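PDB 3ZT9: stage II sporulation protein E (SpoIIE) from Moorella thermoacetica, which is probably a manganese-dependent PP2C-family phosphatase that acts in stressosome signalling coupled to control of a secondary messenger. Local coordinates for residues A[10-15]-A[184-189]; A[24-29]-A[56-61]; A[109-114]-A[141-146]. All blocks are in the same frame, centred on the assembly; numbering follows the deposited sequence.

Interaction 1 of 3, residues A[10-15]-A[184-189]; sequences TRAREG and DDDVAV. With MN (manganese (II) ion), chain C.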
ATOM      1  N   THR A  10       2.226   2.315  11.129  1.00 14.46           N
ATOM      2  CA  THR A  10       3.192   3.276  10.541  1.00 13.06           C
ATOM      3  C   THR A  10       4.114   3.762  11.672  1.00 13.67           C
ATOM      4  O   THR A  10       3.737   3.721  12.870  1.00 15.42           O
ATOM      5  CB  THR A  10       2.508   4.550   9.909  1.00 17.44           C
ATOM      6  OG1 THR A  10       1.843   5.320  10.915  1.00 19.00           O
ATOM      7  CG2 THR A  10       1.503   4.171   8.805  1.00 17.51           C
ATOM      8  N   ARG A  11       5.310   4.192  11.291  1.00 16.74           N
ATOM      9  CA  ARG A  11       6.273   4.707  12.254  1.00 21.97           C
ATOM     10  C   ARG A  11       7.148   5.722  11.528  1.00 17.06           C
ATOM     11  O   ARG A  11       7.720   5.427  10.476  1.00 16.21           O
ATOM     12  CB  ARG A  11       7.168   3.588  12.824  1.00 18.95           C
ATOM     13  CG  ARG A  11       8.053   4.084  13.967  1.00 22.03           C
ATOM     14  CD  ARG A  11       8.984   2.998  14.504  1.00 25.17           C
ATOM     15  NE  ARG A  11       9.909   2.535  13.469  1.00 29.34           N
ATOM     16  CZ  ARG A  11      10.532   1.356  13.480  1.00 37.88           C
ATOM     17  NH1 ARG A  11      10.344   0.508  14.482  1.00 36.14           N
ATOM     18  NH2 ARG A  11      11.349   1.030  12.491  1.00 28.52           N
ATOM     19  N   ALA A  12       7.269   6.909  12.104  1.00 17.03           N
ATOM     20  CA  ALA A  12       8.154   7.913  11.506  1.00 17.10           C
ATOM     21  C   ALA A  12       9.617   7.501  11.612  1.00 14.05           C
ATOM     22  O   ALA A  12      10.036   6.897  12.593  1.00 21.18           O
ATOM     23  CB  ALA A  12       7.967   9.250  12.197  1.00 20.24           C
ATOM     24  N   ARG A  13      10.404   7.911  10.609  1.00 14.68           N
ATOM     25  CA  ARG A  13      11.846   7.930  10.705  1.00 18.01           C
ATOM     26  C   ARG A  13      12.283   8.491  12.058  1.00 27.31           C
ATOM     27  O   ARG A  13      11.763   9.508  12.524  1.00 21.78           O
ATOM     28  CB  ARG A  13      12.443   8.802   9.567  1.00 16.83           C
ATOM     29  CG  ARG A  13      13.988   8.971   9.672  1.00 27.24           C
ATOM     30  CD  ARG A  13      14.497  10.039   8.731  1.00 32.79           C
ATOM     31  NE  ARG A  13      15.881  10.386   9.025  1.00 49.03           N
ATOM     32  CZ  ARG A  13      16.905  10.124   8.224  1.00 61.58           C
ATOM     33  NH1 ARG A  13      16.711   9.522   7.058  1.00 62.25           N
ATOM     34  NH2 ARG A  13      18.127  10.480   8.583  1.00 63.76           N
ATOM     35  N   GLU A  14      13.264   7.842  12.669  1.00 20.17           N
ATOM     36  CA  GLU A  14      13.785   8.247  13.980  1.00 28.08           C
ATOM     37  C   GLU A  14      14.126   9.734  14.010  1.00 23.56           C
ATOM     38  O   GLU A  14      14.768  10.247  13.103  1.00 26.08           O
ATOM     39  CB  GLU A  14      15.039   7.431  14.238  1.00 25.41           C
ATOM     40  CG  GLU A  14      15.663   7.476  15.592  1.00 36.95           C
ATOM     41  CD  GLU A  14      16.885   6.585  15.580  1.00 54.26           C
ATOM     42  OE1 GLU A  14      17.423   6.323  14.476  1.00 56.67           O
ATOM     43  OE2 GLU A  14      17.292   6.126  16.650  1.00 58.75           O
ATOM     44  N   GLY A  15      13.698  10.435  15.049  1.00 25.04           N
ATOM     45  CA  GLY A  15      13.945  11.862  15.119  1.00 32.98           C
ATOM     46  C   GLY A  15      12.933  12.767  14.428  1.00 32.93           C
ATOM     47  O   GLY A  15      12.944  13.969  14.676  1.00 33.76           O
ATOM     48  N   ASP A 184      15.943   4.358  10.043  1.00 22.42           N
ATOM     49  CA  ASP A 184      16.359   5.538   9.294  1.00 21.15           C
ATOM     50  C   ASP A 184      15.393   5.941   8.161  1.00 22.72           C
ATOM     51  O   ASP A 184      15.678   6.839   7.368  1.00 25.51           O
ATOM     52  CB  ASP A 184      17.816   5.382   8.782  1.00 30.59           C
ATOM     53  CG  ASP A 184      17.958   4.337   7.685  1.00 34.06           C
ATOM     54  OD1 ASP A 184      17.009   3.599   7.413  1.00 27.55           O
ATOM     55  OD2 ASP A 184      19.044   4.234   7.082  1.00 35.38           O
ATOM     56  N   ASP A 185      14.217   5.338   8.122  1.00 19.14           N
ATOM     57  CA  ASP A 185      13.225   5.765   7.154  1.00 15.94           C
ATOM     58  C   ASP A 185      11.885   5.587   7.814  1.00 16.93           C
ATOM     59  O   ASP A 185      11.776   4.859   8.814  1.00 16.61           O
ATOM     60  CB  ASP A 185      13.297   4.936   5.846  1.00 17.84           C
ATOM     61  CG  ASP A 185      12.530   5.603   4.692  1.00 17.78           C
ATOM     62  OD1 ASP A 185      12.216   6.815   4.816  1.00 19.34           O
ATOM     63  OD2 ASP A 185      12.230   4.949   3.671  1.00 17.97           O
ATOM     64  N   ASP A 186      10.880   6.251   7.269  1.00 15.64           N
ATOM     65  CA  ASP A 186       9.490   5.993   7.653  1.00 14.45           C
ATOM     66  C   ASP A 186       9.096   4.575   7.300  1.00 17.34           C
ATOM     67  O   ASP A 186       9.607   4.023   6.334  1.00 15.90           O
ATOM     68  CB  ASP A 186       8.589   6.948   6.901  1.00 17.48           C
ATOM     69  CG  ASP A 186       8.930   8.402   7.194  1.00 15.05           C
ATOM     70  OD1 ASP A 186       8.828   8.791   8.348  1.00 16.59           O
ATOM     71  OD2 ASP A 186       9.285   9.129   6.278  1.00 20.04           O
ATOM     72  N   VAL A 187       8.167   4.000   8.057  1.00 14.05           N
ATOM     73  CA  VAL A 187       7.722   2.619   7.811  1.00 14.26           C
ATOM     74  C   VAL A 187       6.205   2.622   7.718  1.00 16.55           C
ATOM     75  O   VAL A 187       5.528   3.303   8.496  1.00 15.06           O
ATOM     76  CB  VAL A 187       8.206   1.676   8.925  1.00 18.47           C
ATOM     77  CG1 VAL A 187       7.510   0.308   8.849  1.00 17.26           C
ATOM     78  CG2 VAL A 187       9.763   1.528   8.876  1.00 20.90           C
ATOM     79  N   ALA A 188       5.648   1.857   6.778  1.00 12.56           N
ATOM     80  CA  ALA A 188       4.212   1.702   6.704  1.00 15.01           C
ATOM     81  C   ALA A 188       3.922   0.276   6.246  1.00 13.86           C
ATOM     82  O   ALA A 188       4.554  -0.215   5.317  1.00 12.09           O
ATOM     83  CB  ALA A 188       3.610   2.693   5.690  1.00 16.91           C
ATOM     84  N   VAL A 189       2.951  -0.372   6.872  1.00 11.42           N
ATOM     85  CA  VAL A 189       2.623  -1.749   6.527  1.00 12.14           C
ATOM     86  C   VAL A 189       1.143  -1.958   6.662  1.00 15.04           C
ATOM     87  O   VAL A 189       0.573  -1.535   7.669  1.00 14.52           O
ATOM     88  CB  VAL A 189       3.245  -2.759   7.531  1.00 20.71           C
ATOM     89  CG1 VAL A 189       3.075  -4.208   6.970  1.00 16.12           C
ATOM     90  CG2 VAL A 189       4.697  -2.443   7.800  1.00 28.26           C
TER
HETATM   91 MN    MN C1195      10.749   5.361   2.110  1.00 18.04          MN
HETATM   92  O   HOH W   1      11.220   4.112  11.580  1.00 26.02           O
HETATM   93  O   HOH W   2      11.147   7.512   2.559  1.00 19.24           O
HETATM   94  O   HOH W   3       9.353   5.102   3.785  1.00 15.15           O
HETATM   95  O   HOH W   4      12.123   6.114   0.512  1.00 17.41           O

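Interaction 2 of 3, residues A[24-29]-A[56-61]; sequences LVKRVE and SMESSM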
ATOM      1  N   LEU A  24      -4.168   3.783   3.648  1.00 18.80           N
ATOM      2  CA  LEU A  24      -5.619   3.896   3.484  1.00 23.47           C
ATOM      3  C   LEU A  24      -6.208   2.493   3.444  1.00 18.65           C
ATOM      4  O   LEU A  24      -5.680   1.612   2.770  1.00 14.34           O
ATOM      5  CB  LEU A  24      -5.953   4.569   2.154  1.00 29.47           C
ATOM      6  CG  LEU A  24      -7.442   4.622   1.790  1.00 41.45           C
ATOM      7  CD1 LEU A  24      -8.175   5.585   2.689  1.00 36.65           C
ATOM      8  CD2 LEU A  24      -7.604   5.039   0.344  1.00 48.10           C
ATOM      9  N   VAL A  25      -7.255   2.280   4.218  1.00 16.49           N
ATOM     10  CA  VAL A  25      -8.112   1.103   4.088  1.00 15.70           C
ATOM     11  C   VAL A  25      -9.514   1.643   3.981  1.00 22.31           C
ATOM     12  O   VAL A  25      -9.986   2.331   4.879  1.00 18.89           O
ATOM     13  CB  VAL A  25      -8.020   0.146   5.310  1.00 18.94           C
ATOM     14  CG1 VAL A  25      -9.007  -0.977   5.164  1.00 21.96           C
ATOM     15  CG2 VAL A  25      -6.554  -0.372   5.407  1.00 28.59           C
ATOM     16  N   LYS A  26     -10.205   1.322   2.900  1.00 16.48           N
ATOM     17  CA  LYS A  26     -11.546   1.850   2.713  1.00 19.81           C
ATOM     18  C   LYS A  26     -12.454   0.770   2.150  1.00 24.08           C
ATOM     19  O   LYS A  26     -12.095   0.095   1.199  1.00 22.74           O
ATOM     20  CB  LYS A  26     -11.491   3.091   1.806  1.00 26.95           C
ATOM     21  CG  LYS A  26     -12.834   3.857   1.667  1.00 56.62           C
ATOM     22  CD  LYS A  26     -13.511   4.080   3.024  1.00 76.34           C
ATOM     23  CE  LYS A  26     -14.802   4.946   2.978  1.00 92.85           C
ATOM     24  NZ  LYS A  26     -16.010   4.392   2.269  1.00 97.10           N
ATOM     25  N   ARG A  27     -13.606   0.583   2.786  1.00 19.84           N
ATOM     26  CA  ARG A  27     -14.507  -0.506   2.470  1.00 30.98           C
ATOM     27  C   ARG A  27     -15.721   0.121   1.838  1.00 49.40           C
ATOM     28  O   ARG A  27     -16.303   1.073   2.369  1.00 34.55           O
ATOM     29  CB  ARG A  27     -14.901  -1.291   3.728  1.00 46.21           C
ATOM     30  CG  ARG A  27     -13.740  -1.543   4.694  1.00 54.35           C
ATOM     31  CD  ARG A  27     -14.133  -2.472   5.833  1.00 60.37           C
ATOM     32  NE  ARG A  27     -13.033  -2.707   6.776  1.00 48.89           N
ATOM     33  CZ  ARG A  27     -12.423  -3.877   6.951  1.00 44.49           C
ATOM     34  NH1 ARG A  27     -12.786  -4.941   6.244  1.00 41.33           N
ATOM     35  NH2 ARG A  27     -11.446  -3.987   7.838  1.00 50.39           N
ATOM     36  N   VAL A  28     -16.091  -0.420   0.692  1.00 61.56           N
ATOM     37  CA  VAL A  28     -17.126   0.162  -0.133  1.00 76.44           C
ATOM     38  C   VAL A  28     -17.884  -0.950  -0.849  1.00 81.09           C
ATOM     39  O   VAL A  28     -17.419  -1.473  -1.865  1.00 83.54           O
ATOM     40  CB  VAL A  28     -16.497   1.124  -1.157  1.00 68.98           C
ATOM     41  CG1 VAL A  28     -17.292   1.146  -2.439  1.00 66.55           C
ATOM     42  CG2 VAL A  28     -16.371   2.508  -0.563  1.00 69.14           C
ATOM     43  N   GLU A  29     -19.033  -1.334  -0.296  1.00 81.89           N
ATOM     44  CA  GLU A  29     -19.902  -2.302  -0.956  1.00 74.95           C
ATOM     45  C   GLU A  29     -19.159  -3.592  -1.354  1.00 71.97           C
ATOM     46  O   GLU A  29     -19.059  -3.918  -2.529  1.00 76.80           O
ATOM     47  CB  GLU A  29     -20.538  -1.657  -2.201  1.00 71.80           C
ATOM     48  CG  GLU A  29     -19.693  -1.800  -3.482  1.00 66.24           C
ATOM     49  CD  GLU A  29     -19.090  -0.502  -3.974  1.00 72.90           C
ATOM     50  OE1 GLU A  29     -19.719   0.570  -3.759  1.00 75.00           O
ATOM     51  OE2 GLU A  29     -17.987  -0.568  -4.580  1.00 77.19           O
ATOM     52  N   SER A  56      -6.502  11.807  -2.294  1.00 22.21           N
ATOM     53  CA  SER A  56      -6.852  11.785  -3.706  1.00 23.32           C
ATOM     54  C   SER A  56      -7.420  10.427  -4.146  1.00 18.99           C
ATOM     55  O   SER A  56      -8.416  10.353  -4.871  1.00 21.09           O
ATOM     56  CB  SER A  56      -5.646  12.121  -4.562  1.00 22.70           C
ATOM     57  OG  SER A  56      -6.089  12.149  -5.911  1.00 27.45           O
ATOM     58  N   MET A  57      -6.772   9.350  -3.728  1.00 18.81           N
ATOM     59  CA  MET A  57      -7.273   8.005  -4.014  1.00 19.88           C
ATOM     60  C   MET A  57      -8.662   7.801  -3.464  1.00 23.00           C
ATOM     61  O   MET A  57      -9.561   7.309  -4.168  1.00 23.74           O
ATOM     62  CB  MET A  57      -6.339   6.966  -3.414  1.00 19.24           C
ATOM     63  CG  MET A  57      -5.061   6.884  -4.164  1.00 19.82           C
ATOM     64  SD  MET A  57      -4.059   5.548  -3.477  1.00 24.36           S
ATOM     65  CE  MET A  57      -2.800   5.466  -4.706  1.00 25.14           C
ATOM     66  N   GLU A  58      -8.857   8.176  -2.211  1.00 17.64           N
ATOM     67  CA  GLU A  58     -10.147   7.956  -1.588  1.00 26.36           C
ATOM     68  C   GLU A  58     -11.201   8.700  -2.378  1.00 29.28           C
ATOM     69  O   GLU A  58     -12.309   8.203  -2.612  1.00 39.69           O
ATOM     70  CB  GLU A  58     -10.152   8.436  -0.143  1.00 25.69           C
ATOM     71  CG  GLU A  58     -11.563   8.439   0.422  1.00 41.65           C
ATOM     72  CD  GLU A  58     -11.610   8.525   1.936  1.00 44.14           C
ATOM     73  OE1 GLU A  58     -10.543   8.683   2.564  1.00 36.19           O
ATOM     74  OE2 GLU A  58     -12.727   8.426   2.486  1.00 43.53           O
ATOM     75  N   SER A  59     -10.869   9.892  -2.826  1.00 27.53           N
ATOM     76  CA  SER A  59     -11.866  10.687  -3.539  1.00 32.17           C
ATOM     77  C   SER A  59     -12.175  10.075  -4.926  1.00 33.87           C
ATOM     78  O   SER A  59     -13.215  10.349  -5.504  1.00 39.22           O
ATOM     79  CB  SER A  59     -11.388  12.133  -3.668  1.00 36.51           C
ATOM     80  OG  SER A  59     -10.398  12.231  -4.671  1.00 41.81           O
ATOM     81  N   SER A  60     -11.273   9.242  -5.436  1.00 28.66           N
ATOM     82  CA  SER A  60     -11.355   8.704  -6.800  1.00 29.59           C
ATOM     83  C   SER A  60     -11.752   7.231  -6.832  1.00 27.82           C
ATOM     84  O   SER A  60     -11.737   6.602  -7.880  1.00 26.02           O
ATOM     85  CB  SER A  60      -9.988   8.808  -7.472  1.00 37.85           C
ATOM     86  OG  SER A  60      -9.565  10.143  -7.520  1.00 43.61           O
ATOM     87  N   MET A  61     -12.101   6.666  -5.697  1.00 25.75           N
ATOM     88  CA  MET A  61     -12.497   5.269  -5.697  1.00 38.29           C
ATOM     89  C   MET A  61     -13.598   4.913  -6.654  1.00 41.42           C
ATOM     90  O   MET A  61     -14.548   5.647  -6.855  1.00 38.43           O
ATOM     91  CB  MET A  61     -12.920   4.863  -4.318  1.00 46.97           C
ATOM     92  CG  MET A  61     -11.701   4.663  -3.583  1.00 54.83           C
ATOM     93  SD  MET A  61     -11.775   4.240  -1.898  1.00 48.65           S
ATOM     94  CE  MET A  61     -10.039   4.253  -1.652  1.00 49.74           C
TER

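Interaction 3 of 3, residues A[109-114]-A[141-146]; sequences LSAKGI and EGDLFL. With MN (manganese (II) ion), chain D.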
ATOM      1  N   LEU A 109      -0.660 -13.494  -1.140  1.00 14.34           N
ATOM      2  CA  LEU A 109      -0.508 -14.929  -0.899  1.00 16.24           C
ATOM      3  C   LEU A 109      -1.870 -15.514  -1.192  1.00 18.06           C
ATOM      4  O   LEU A 109      -2.795 -15.302  -0.424  1.00 16.84           O
ATOM      5  CB  LEU A 109      -0.137 -15.217   0.562  1.00 22.53           C
ATOM      6  CG  LEU A 109       1.299 -14.947   1.005  1.00 30.95           C
ATOM      7  CD1 LEU A 109       1.719 -13.554   0.618  1.00 27.18           C
ATOM      8  CD2 LEU A 109       1.452 -15.173   2.548  1.00 28.60           C
ATOM      9  N   SER A 110      -2.011 -16.222  -2.293  1.00 16.07           N
ATOM     10  CA  SER A 110      -3.348 -16.655  -2.699  1.00 15.79           C
ATOM     11  C   SER A 110      -3.395 -18.114  -3.011  1.00 20.50           C
ATOM     12  O   SER A 110      -2.353 -18.771  -3.217  1.00 18.22           O
ATOM     13  CB  SER A 110      -3.833 -15.860  -3.923  1.00 18.24           C
ATOM     14  OG  SER A 110      -3.334 -16.430  -5.127  1.00 19.60           O
ATOM     15  N   ALA A 111      -4.617 -18.622  -3.111  1.00 16.84           N
ATOM     16  CA  ALA A 111      -4.837 -20.040  -3.379  1.00 19.61           C
ATOM     17  C   ALA A 111      -4.256 -20.387  -4.735  1.00 30.63           C
ATOM     18  O   ALA A 111      -3.924 -21.539  -4.996  1.00 33.05           O
ATOM     19  CB  ALA A 111      -6.352 -20.365  -3.339  1.00 32.80           C
ATOM     20  N   LYS A 112      -4.138 -19.369  -5.587  1.00 27.56           N
ATOM     21  CA  LYS A 112      -3.532 -19.496  -6.926  1.00 27.89           C
ATOM     22  C   LYS A 112      -2.027 -19.314  -6.947  1.00 29.96           C
ATOM     23  O   LYS A 112      -1.434 -19.392  -8.022  1.00 31.62           O
ATOM     24  CB  LYS A 112      -4.112 -18.454  -7.902  1.00 36.23           C
ATOM     25  CG  LYS A 112      -5.601 -18.496  -8.094  1.00 47.81           C
ATOM     26  CD  LYS A 112      -6.055 -19.887  -8.455  1.00 69.03           C
ATOM     27  CE  LYS A 112      -7.510 -19.901  -8.867  1.00 79.31           C
ATOM     28  NZ  LYS A 112      -7.732 -19.105 -10.092  1.00 82.83           N
ATOM     29  N   GLY A 113      -1.414 -19.029  -5.792  1.00 20.68           N
ATOM     30  CA  GLY A 113       0.036 -18.899  -5.695  1.00 21.17           C
ATOM     31  C   GLY A 113       0.445 -17.593  -5.048  1.00 19.68           C
ATOM     32  O   GLY A 113      -0.376 -16.752  -4.817  1.00 17.52           O
ATOM     33  N   ILE A 114       1.719 -17.445  -4.735  1.00 17.89           N
ATOM     34  CA  ILE A 114       2.228 -16.222  -4.136  1.00 18.30           C
ATOM     35  C   ILE A 114       2.566 -15.299  -5.308  1.00 17.94           C
ATOM     36  O   ILE A 114       3.350 -15.658  -6.176  1.00 16.30           O
ATOM     37  CB  ILE A 114       3.463 -16.489  -3.295  1.00 24.63           C
ATOM     38  CG1 ILE A 114       3.142 -17.542  -2.226  1.00 23.22           C
ATOM     39  CG2 ILE A 114       3.920 -15.206  -2.638  1.00 22.90           C
ATOM     40  CD1 ILE A 114       2.009 -17.171  -1.379  1.00 36.99           C
ATOM     41  N   GLU A 141     -11.648 -16.138  -0.250  1.00 16.67           N
ATOM     42  CA  GLU A 141     -11.436 -15.998   1.182  1.00 13.03           C
ATOM     43  C   GLU A 141     -10.250 -16.845   1.670  1.00 17.79           C
ATOM     44  O   GLU A 141     -10.103 -18.014   1.297  1.00 15.76           O
ATOM     45  CB  GLU A 141     -12.729 -16.410   1.904  1.00 16.18           C
ATOM     46  CG  GLU A 141     -12.538 -16.600   3.394  1.00 29.13           C
ATOM     47  CD  GLU A 141     -11.993 -15.369   4.067  1.00 37.58           C
ATOM     48  OE1 GLU A 141     -12.681 -14.336   3.972  1.00 28.79           O
ATOM     49  OE2 GLU A 141     -10.879 -15.432   4.673  1.00 23.29           O
ATOM     50  N   GLY A 142      -9.422 -16.219   2.496  1.00 15.01           N
ATOM     51  CA  GLY A 142      -8.199 -16.799   3.018  1.00 17.66           C
ATOM     52  C   GLY A 142      -6.940 -16.256   2.354  1.00 18.89           C
ATOM     53  O   GLY A 142      -5.833 -16.397   2.891  1.00 15.13           O
ATOM     54  N   ASP A 143      -7.093 -15.657   1.174  1.00 12.91           N
ATOM     55  CA  ASP A 143      -5.946 -15.026   0.516  1.00 14.55           C
ATOM     56  C   ASP A 143      -5.484 -13.834   1.358  1.00 15.10           C
ATOM     57  O   ASP A 143      -6.309 -13.149   1.955  1.00 12.30           O
ATOM     58  CB  ASP A 143      -6.348 -14.539  -0.864  1.00 15.73           C
ATOM     59  CG  ASP A 143      -6.660 -15.693  -1.833  1.00 15.96           C
ATOM     60  OD1 ASP A 143      -6.439 -16.869  -1.498  1.00 17.95           O
ATOM     61  OD2 ASP A 143      -7.135 -15.408  -2.943  1.00 16.33           O
ATOM     62  N   LEU A 144      -4.183 -13.580   1.367  1.00 13.28           N
ATOM     63  CA  LEU A 144      -3.588 -12.602   2.277  1.00 13.66           C
ATOM     64  C   LEU A 144      -2.957 -11.524   1.431  1.00 21.49           C
ATOM     65  O   LEU A 144      -2.412 -11.816   0.358  1.00 13.82           O
ATOM     66  CB  LEU A 144      -2.538 -13.280   3.126  1.00 15.73           C
ATOM     67  CG  LEU A 144      -2.937 -14.655   3.676  1.00 28.33           C
ATOM     68  CD1 LEU A 144      -1.756 -15.527   4.031  1.00 35.94           C
ATOM     69  CD2 LEU A 144      -3.762 -14.397   4.874  1.00 32.40           C
ATOM     70  N   PHE A 145      -3.026 -10.269   1.893  1.00 14.58           N
ATOM     71  CA  PHE A 145      -2.381  -9.182   1.159  1.00 15.09           C
ATOM     72  C   PHE A 145      -1.402  -8.507   2.109  1.00 20.60           C
ATOM     73  O   PHE A 145      -1.736  -8.221   3.256  1.00 16.40           O
ATOM     74  CB  PHE A 145      -3.431  -8.151   0.720  1.00 12.65           C
ATOM     75  CG  PHE A 145      -4.417  -8.663  -0.321  1.00 16.04           C
ATOM     76  CD1 PHE A 145      -5.440  -9.543   0.018  1.00 22.34           C
ATOM     77  CD2 PHE A 145      -4.306  -8.271  -1.634  1.00 15.48           C
ATOM     78  CE1 PHE A 145      -6.320 -10.025  -0.961  1.00 20.28           C
ATOM     79  CE2 PHE A 145      -5.154  -8.755  -2.610  1.00 20.13           C
ATOM     80  CZ  PHE A 145      -6.184  -9.627  -2.264  1.00 20.21           C
ATOM     81  N   LEU A 146      -0.189  -8.248   1.645  1.00 14.61           N
ATOM     82  CA  LEU A 146       0.782  -7.513   2.429  1.00 13.01           C
ATOM     83  C   LEU A 146       1.216  -6.315   1.553  1.00 10.54           C
ATOM     84  O   LEU A 146       1.501  -6.501   0.357  1.00 11.68           O
ATOM     85  CB  LEU A 146       2.028  -8.390   2.685  1.00 13.58           C
ATOM     86  CG  LEU A 146       3.255  -7.620   3.199  1.00 16.48           C
ATOM     87  CD1 LEU A 146       3.108  -7.104   4.649  1.00 14.91           C
ATOM     88  CD2 LEU A 146       4.440  -8.549   3.071  1.00 19.08           C
TER
HETATM   89 MN    MN D1196     -10.088 -14.424   6.316  0.69 17.60          MN
HETATM   90  O   HOH W   5     -11.590 -12.857   5.878  1.00 28.21           O
HETATM   91  O   HOH W   6      -8.688 -15.965   6.931  1.00 19.55           O
HETATM   92  O   HOH W   7     -11.472 -15.706   7.511  1.00 26.88           O
HETATM   93  O   HOH W   8      -9.512 -13.580   8.351  1.00 34.45           O

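Interaction 1 of 3, residues A[10-15]-A[184-189]
Arg11 and Val187 pair their backbones on both sides: Arg11 N gives its hydrogen to Val187 O at 2.9 Å, and Val187 N returns a bond of 2.8 Å to Arg11 O. Beyond this pair the strands part, and a side chain takes over. Asp186 OD1 accepts from Arg13 N at 2.9 Å, a nearly straight bond (168°) from above the carboxylate plane, and also accepts from Gly20 N. With chi1 at -59°, the Asp186 carboxylate folds back beside its own backbone N, which brings OD1 up to Ala12 and Arg13. The extended Arg13 side chain passes the carbonyl of Asp184, with NH1 2.9 Å from Asp184 O at an angle too poor for a hydrogen bond. These residues lie where strand 187-192 begins, at the metal-binding end of the PP2C-like β-sandwich. There Asp185 OD2 binds a manganese ion at 2.2 Å, in a site completed by Asp38, Asp150 and waters. Asp185 OD1 accepts a hydrogen bond from a metal-bound water and a weak one from Asp186 N. Arg11 NE donates to another water at 2.8 Å, which in turn probably donates to Asp185 O, while NH2 lies beside Val187 CG2 and bonds weakly to the carbonyls of Gly181 and Arg182.

Interaction 2 of 3, residues A[24-29]-A[56-61]
Strand 24-28 and helix 56-60 run almost parallel, their axes 13° apart in direction and 10.0 Å apart at closest approach, with no hydrogen bond between them, so side chains alone span the gap. Leu24 and Met61 reach toward each other tip to tip, with Leu24 CD2 3.2 Å from Met61 CE, tighter than normal carbon contact. The other methyl of Leu24, CD1, lies against Glu58 OE1 at 3.9 Å. Met61 has an extended chain that sets its sulfur over the start of the Lys26 side chain, with SD 3.7 Å from Lys26 CG. Lys26 then bends at chi2 (47°) and again at chi4, which leads its amino group to a weak bond with Arg27 O; NZ stays 5.2 Å from Glu58 OE2, where opposite charges may attract weakly without a salt bridge. Shortening Met61 to an alanine would probably leave Leu24 CD2 and the aliphatic part of Lys26 without their thioether cover and open a gap beside the strand. Met61 also touches Phe33, and Met57 leans on Ala35 of the neighbouring strand. Helix 43-60 thus packs over the edge of one β-sheet, as expected of the α/β/β/α sandwich of PP2C-type phosphatases.

Interaction 3 of 3, residues A[109-114]-A[141-146]
The end of strand 105-110 and the start of strand 144-148 meet antiparallel, with Leu109 and Leu144 forming a hydrogen-bonded pair whose CA atoms are 5.0 Å apart. Leu109 N donates to Leu144 O at 2.9 Å, and Leu144 N donates to Leu109 O at 2.8 Å. The pairing then ends on the first segment in a type I β turn from Ser110 to Gly113. On the face carrying Leu109 and Leu144, the two side chains cross at a slant, with Leu109 CD2 lying 3.6 Å from Leu144 CD1. Asp143 serves the turn instead. Its CG stands anti to the carbonyl carbon (chi1 -68°), which carries the carboxylate over to the turn: OD1 accepts from Ala111 N at 3.0 Å, the donor standing well above the carboxylate plane, while OD2 lies 3.5 Å from Ser110 CB and takes a hydrogen from Gln140 N. Both carboxylate oxygens of this buried aspartate therefore have backbone donors. The Ser110 side chain braces the turn, its OG donating to Gly113 O at 3.0 Å on a lone pair in the carbonyl plane; that oxygen also accepts from Ser110 N, and OG receives a weak bond from Lys112 N. Before the strand, Glu141 turns to a manganese ion, bound through OE2 at 2.1 Å. Four waters and the C-terminal carboxylate of Arg193 complete this site, and Arg91 forms a salt bridge with Glu141 OE1. The β-hairpin of strands 105-110 and 113-115 thus lies with strand 105-110 against strand 144-148, at one margin of an antiparallel sheet of the PP2C-type β-sandwich.

Overall arrangement
Interactions 1 and 3 belong to one antiparallel sheet, in which strands 187-192 and 144-148 are neighbours; their centres lie about 27 Å apart, and they touch where Val189 CG1 packs on Leu146 CD1. Interaction 2 joins the edge strand 21-28 of the other sheet to helix 43-60, its centre about 23 Å from that of interaction 1 and 22 Å from that of interaction 3. Along the chain, interaction 1 brings the N-terminal strand to the last one, and interactions 2 and 3 follow one another inside the loop it closes. The manganese bound by Asp185 lies in the probable PP2C-type active site; the one bound by Glu141, about 29 Å away ion to ion, sits at the C-terminus.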